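Local structure of insecticidal protein (Brevibacillus laterosporus, 7ML9) at residues Y220-P232 against N236-K248. The protein is an insecticidal toxin active against the western corn rootworm that probably kills by forming beta-barrel pores in membranes, as epsilon-toxin-like proteins of the aerolysin clan do. Numbering follows the deposited sequence.
With EDO (1,2-ethanediol), chain H.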
loop_
_atom_site.group_PDB
_atom_site.type_symbol
_atom_site.label_atom_id
_atom_site.label_comp_id
_atom_site.label_asym_id
_atom_site.label_seq_id
_atom_site.Cartn_x
_atom_site.Cartn_y
_atom_site.Cartn_z
ATOM N N TYR A 220 2.448 -7.911 -4.555
ATOM C CA TYR A 220 2.914 -8.870 -5.559
ATOM C C TYR A 220 3.520 -10.075 -4.864
ATOM O O TYR A 220 4.228 -9.938 -3.864
ATOM C CB TYR A 220 3.984 -8.275 -6.500
ATOM C CG TYR A 220 3.516 -7.145 -7.380
ATOM C CD1 TYR A 220 2.692 -7.380 -8.468
ATOM C CD2 TYR A 220 3.906 -5.831 -7.127
ATOM C CE1 TYR A 220 2.270 -6.351 -9.289
ATOM C CE2 TYR A 220 3.485 -4.795 -7.940
ATOM C CZ TYR A 220 2.670 -5.057 -9.020
ATOM O OH TYR A 220 2.240 -4.028 -9.824
ATOM N N ALA A 221 3.259 -11.261 -5.393
ATOM C CA ALA A 221 3.992 -12.437 -4.953
ATOM C C ALA A 221 4.439 -13.201 -6.188
ATOM O O ALA A 221 3.665 -13.354 -7.142
ATOM C CB ALA A 221 3.131 -13.312 -4.032
ATOM N N ASN A 222 5.688 -13.645 -6.184
ATOM C CA ASN A 222 6.227 -14.507 -7.226
ATOM C C ASN A 222 6.151 -15.930 -6.695
ATOM O O ASN A 222 6.735 -16.229 -5.644
ATOM C CB ASN A 222 7.663 -14.105 -7.563
ATOM C CG ASN A 222 8.289 -14.968 -8.652
ATOM O OD1 ASN A 222 8.347 -16.195 -8.548
ATOM N ND2 ASN A 222 8.787 -14.318 -9.694
ATOM N N VAL A 223 5.409 -16.797 -7.392
ATOM C CA VAL A 223 5.187 -18.159 -6.917
ATOM C C VAL A 223 5.592 -19.156 -7.997
ATOM O O VAL A 223 5.455 -18.896 -9.197
ATOM C CB VAL A 223 3.723 -18.403 -6.473
ATOM C CG1 VAL A 223 3.259 -17.323 -5.492
ATOM C CG2 VAL A 223 2.805 -18.432 -7.652
ATOM N N GLY A 224 6.092 -20.311 -7.555
ATOM C CA GLY A 224 6.546 -21.358 -8.442
ATOM C C GLY A 224 5.671 -22.597 -8.311
ATOM O O GLY A 224 4.859 -22.717 -7.396
ATOM N N GLY A 225 5.813 -23.502 -9.273
ATOM C CA GLY A 225 5.012 -24.714 -9.239
ATOM C C GLY A 225 4.975 -25.408 -10.583
ATOM O O GLY A 225 5.403 -24.867 -11.607
ATOM N N ILE A 226 4.444 -26.634 -10.547
ATOM C CA ILE A 226 4.317 -27.526 -11.699
ATOM C C ILE A 226 2.855 -27.934 -11.806
ATOM O O ILE A 226 2.290 -28.458 -10.837
ATOM C CB ILE A 226 5.192 -28.789 -11.550
ATOM C CG1 ILE A 226 6.668 -28.450 -11.344
ATOM C CG2 ILE A 226 5.001 -29.717 -12.763
ATOM C CD1 ILE A 226 7.279 -27.690 -12.505
ATOM N N ALA A 227 2.242 -27.715 -12.974
ATOM C CA ALA A 227 0.827 -28.019 -13.162
ATOM C C ALA A 227 0.659 -29.402 -13.789
ATOM O O ALA A 227 1.282 -29.696 -14.818
ATOM C CB ALA A 227 0.140 -26.970 -14.043
ATOM N N TRP A 228 -0.212 -30.223 -13.201
ATOM C CA TRP A 228 -0.360 -31.623 -13.608
ATOM C C TRP A 228 -1.684 -31.798 -14.333
ATOM O O TRP A 228 -2.745 -31.437 -13.805
ATOM C CB TRP A 228 -0.247 -32.571 -12.391
ATOM C CG TRP A 228 1.166 -32.673 -11.927
ATOM C CD1 TRP A 228 1.826 -31.797 -11.093
ATOM C CD2 TRP A 228 2.132 -33.659 -12.316
ATOM N NE1 TRP A 228 3.134 -32.184 -10.953
ATOM C CE2 TRP A 228 3.346 -33.323 -11.690
ATOM C CE3 TRP A 228 2.084 -34.794 -13.134
ATOM C CZ2 TRP A 228 4.502 -34.089 -11.848
ATOM C CZ3 TRP A 228 3.230 -35.545 -13.293
ATOM C CH2 TRP A 228 4.422 -35.193 -12.651
ATOM N N ARG A 229 -1.619 -32.357 -15.551
ATOM C CA ARG A 229 -2.779 -32.520 -16.415
ATOM C C ARG A 229 -2.649 -33.838 -17.174
ATOM O O ARG A 229 -1.545 -34.243 -17.535
ATOM C CB ARG A 229 -2.897 -31.398 -17.485
ATOM C CG ARG A 229 -3.241 -30.021 -16.990
ATOM C CD ARG A 229 -1.997 -29.205 -16.654
ATOM N NE ARG A 229 -1.155 -28.960 -17.810
ATOM C CZ ARG A 229 0.091 -29.400 -17.912
ATOM N NH1 ARG A 229 0.625 -30.110 -16.919
ATOM N NH2 ARG A 229 0.796 -29.149 -19.007
ATOM N N VAL A 230 -3.772 -34.485 -17.448
ATOM C CA VAL A 230 -3.715 -35.499 -18.496
ATOM C C VAL A 230 -3.852 -34.791 -19.831
ATOM O O VAL A 230 -4.515 -33.752 -19.945
ATOM C CB VAL A 230 -4.770 -36.603 -18.332
ATOM C CG1 VAL A 230 -4.388 -37.504 -17.159
ATOM C CG2 VAL A 230 -6.166 -36.022 -18.183
ATOM N N SER A 231 -3.209 -35.359 -20.842
ATOM C CA SER A 231 -3.041 -34.730 -22.145
ATOM C C SER A 231 -2.806 -35.829 -23.176
ATOM O O SER A 231 -2.508 -36.970 -22.807
ATOM C CB SER A 231 -1.873 -33.736 -22.125
ATOM O OG SER A 231 -0.621 -34.392 -22.178
ATOM N N PRO A 232 -2.954 -35.527 -24.470
ATOM C CA PRO A 232 -2.729 -36.585 -25.475
ATOM C C PRO A 232 -1.359 -37.231 -25.363
ATOM O O PRO A 232 -1.258 -38.466 -25.432
ATOM C CB PRO A 232 -2.923 -35.845 -26.804
ATOM C CG PRO A 232 -3.935 -34.786 -26.465
ATOM C CD PRO A 232 -3.537 -34.314 -25.072
ATOM N N ASN A 236 -1.628 -40.571 -18.631
ATOM C CA ASN A 236 -1.673 -40.809 -17.191
ATOM C C ASN A 236 -1.281 -39.573 -16.390
ATOM O O ASN A 236 -1.296 -39.610 -15.153
ATOM C CB ASN A 236 -0.761 -41.985 -16.823
ATOM C CG ASN A 236 -0.961 -43.185 -17.744
ATOM O OD1 ASN A 236 -2.045 -43.777 -17.785
ATOM N ND2 ASN A 236 0.076 -43.530 -18.503
ATOM N N GLY A 237 -0.937 -38.481 -17.067
ATOM C CA GLY A 237 -0.596 -37.248 -16.391
ATOM C C GLY A 237 0.833 -36.820 -16.624
ATOM O O GLY A 237 1.753 -37.640 -16.668
ATOM N N GLY A 238 1.027 -35.517 -16.787
ATOM C CA GLY A 238 2.363 -34.966 -16.873
ATOM C C GLY A 238 2.318 -33.558 -16.320
ATOM O O GLY A 238 1.250 -32.957 -16.201
ATOM N N GLY A 239 3.484 -33.051 -15.967
ATOM C CA GLY A 239 3.597 -31.768 -15.286
ATOM C C GLY A 239 4.408 -30.796 -16.117
ATOM O O GLY A 239 5.407 -31.175 -16.728
ATOM N N VAL A 240 3.959 -29.541 -16.148
ATOM C CA VAL A 240 4.663 -28.455 -16.819
ATOM C C VAL A 240 4.645 -27.237 -15.887
ATOM O O VAL A 240 3.646 -26.994 -15.206
ATOM C CB VAL A 240 4.009 -28.108 -18.175
ATOM C CG1 VAL A 240 4.693 -26.883 -18.798
ATOM C CG2 VAL A 240 4.094 -29.317 -19.150
ATOM N N ASN A 241 5.739 -26.475 -15.865
ATOM C CA ASN A 241 5.843 -25.307 -14.982
ATOM C C ASN A 241 4.691 -24.330 -15.211
ATOM O O ASN A 241 4.188 -24.169 -16.327
ATOM C CB ASN A 241 7.191 -24.592 -15.181
ATOM C CG ASN A 241 7.337 -23.945 -16.578
ATOM O OD1 ASN A 241 6.854 -22.841 -16.822
ATOM N ND2 ASN A 241 8.040 -24.622 -17.474
ATOM N N ILE A 242 4.270 -23.670 -14.127
ATOM C CA ILE A 242 3.050 -22.879 -14.195
ATOM C C ILE A 242 3.238 -21.662 -15.095
ATOM O O ILE A 242 2.266 -21.165 -15.670
ATOM C CB ILE A 242 2.573 -22.454 -12.785
ATOM C CG1 ILE A 242 3.724 -21.853 -11.980
ATOM C CG2 ILE A 242 1.935 -23.629 -12.025
ATOM C CD1 ILE A 242 3.242 -21.207 -10.635
ATOM N N GLY A 243 4.466 -21.154 -15.230
ATOM C CA GLY A 243 4.666 -19.991 -16.086
ATOM C C GLY A 243 4.296 -20.279 -17.533
ATOM O O GLY A 243 3.644 -19.467 -18.200
ATOM N N ALA A 244 4.697 -21.448 -18.031
ATOM C CA ALA A 244 4.359 -21.816 -19.401
ATOM C C ALA A 244 2.879 -22.132 -19.533
ATOM O O ALA A 244 2.250 -21.768 -20.535
ATOM C CB ALA A 244 5.202 -23.013 -19.854
ATOM N N VAL A 245 2.302 -22.813 -18.537
ATOM C CA VAL A 245 0.883 -23.125 -18.614
ATOM C C VAL A 245 0.057 -21.846 -18.560
ATOM O O VAL A 245 -0.917 -21.695 -19.301
ATOM C CB VAL A 245 0.486 -24.121 -17.509
ATOM C CG1 VAL A 245 -1.037 -24.362 -17.507
ATOM C CG2 VAL A 245 1.265 -25.443 -17.684
ATOM N N LEU A 246 0.445 -20.886 -17.705
ATOM C CA LEU A 246 -0.297 -19.625 -17.674
ATOM C C LEU A 246 -0.167 -18.878 -18.997
ATOM O O LEU A 246 -1.142 -18.316 -19.493
ATOM C CB LEU A 246 0.188 -18.740 -16.519
ATOM C CG LEU A 246 -0.461 -17.348 -16.458
ATOM C CD1 LEU A 246 -1.937 -17.436 -16.068
ATOM C CD2 LEU A 246 0.305 -16.418 -15.500
ATOM N N THR A 247 1.032 -18.852 -19.573
ATOM C CA THR A 247 1.217 -18.159 -20.839
ATOM C C THR A 247 0.274 -18.712 -21.897
ATOM O O THR A 247 -0.375 -17.950 -22.624
ATOM C CB THR A 247 2.674 -18.273 -21.285
ATOM O OG1 THR A 247 3.523 -17.723 -20.271
ATOM C CG2 THR A 247 2.923 -17.534 -22.615
ATOM N N LYS A 248 0.132 -20.040 -21.946
ATOM C CA LYS A 248 -0.743 -20.663 -22.931
ATOM C C LYS A 248 -2.196 -20.310 -22.669
ATOM O O LYS A 248 -2.931 -19.919 -23.588
ATOM C CB LYS A 248 -0.540 -22.188 -22.902
ATOM C CG LYS A 248 -1.472 -22.950 -23.834
ATOM C CD LYS A 248 -1.155 -24.446 -23.803
ATOM C CE LYS A 248 -2.048 -25.194 -24.799
ATOM N NZ LYS A 248 -1.998 -26.654 -24.514
HETATM C C1 EDO H . 1.380 -27.384 -22.207
HETATM O O1 EDO H . -0.054 -27.401 -22.227
HETATM C C2 EDO H . 1.883 -25.957 -22.037
HETATM O O2 EDO H . 3.209 -25.888 -22.568
#
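Trp228 lies across the neighbouring strand so that the face of its six-membered ring covers Gly239, whose CA sits 3.9 Å from that ring's centroid, a CH-pi contact. CG lies anti to the carbonyl carbon (chi1 -74°), which lets the ring extend over Gly239, and the CE3 edge comes near Gly237. NE1, the polar edge of the indole, is hydrogen-bonded to Ser84 OG. Ile226, on the same side of the sheet, brings CG2 to 3.5 Å from Gly239 CA, while its CD1 reaches Asn241 CA. Gly239, without a side chain, lets both close over its CA. These residues belong to an antiparallel beta hairpin, 220-229 with 238-241, in the ETX/MTX2 toxin fold. Ala227 N donates to Val240 O (2.7 Å), and Arg229 and Gly238 exchange a pair of backbone bonds. Past Val240 the chain turns into helix 242-252, whose N-cap is Asn241: its OD1 accepts from Ala244 N at 2.8 Å. Ile242 N donates to Gly225 O, continuing the pairing into the first turn. The Ile242 side chain runs along Gly224 and Gly225, CD1 lying 3.5 Å from Val223 O; Gly225 has backbone angles suited to glycine, and its bare CA lets this chain lie close. Ala227 and Arg229 point to the face where Val245 of helix 242-252 lies. Small Ala227 has CB 4.1 Å from Val245 CG2. Bends at chi2 (90°) and chi3 (63°) fold Arg229 back, its guanidinium edge toward Val240 and one face under Val245 CG2, though its exact placing is doubtful. Arg229 NE forms a salt bridge with Asp39 of helix 28-48, which Lys248 NZ also engages, probably offsetting both positive charges. An ethanediol, probably from the crystallisation liquor, accepts from Lys248 NZ through O1 (3.1 Å) and is also hydrogen-bonded to Asp39.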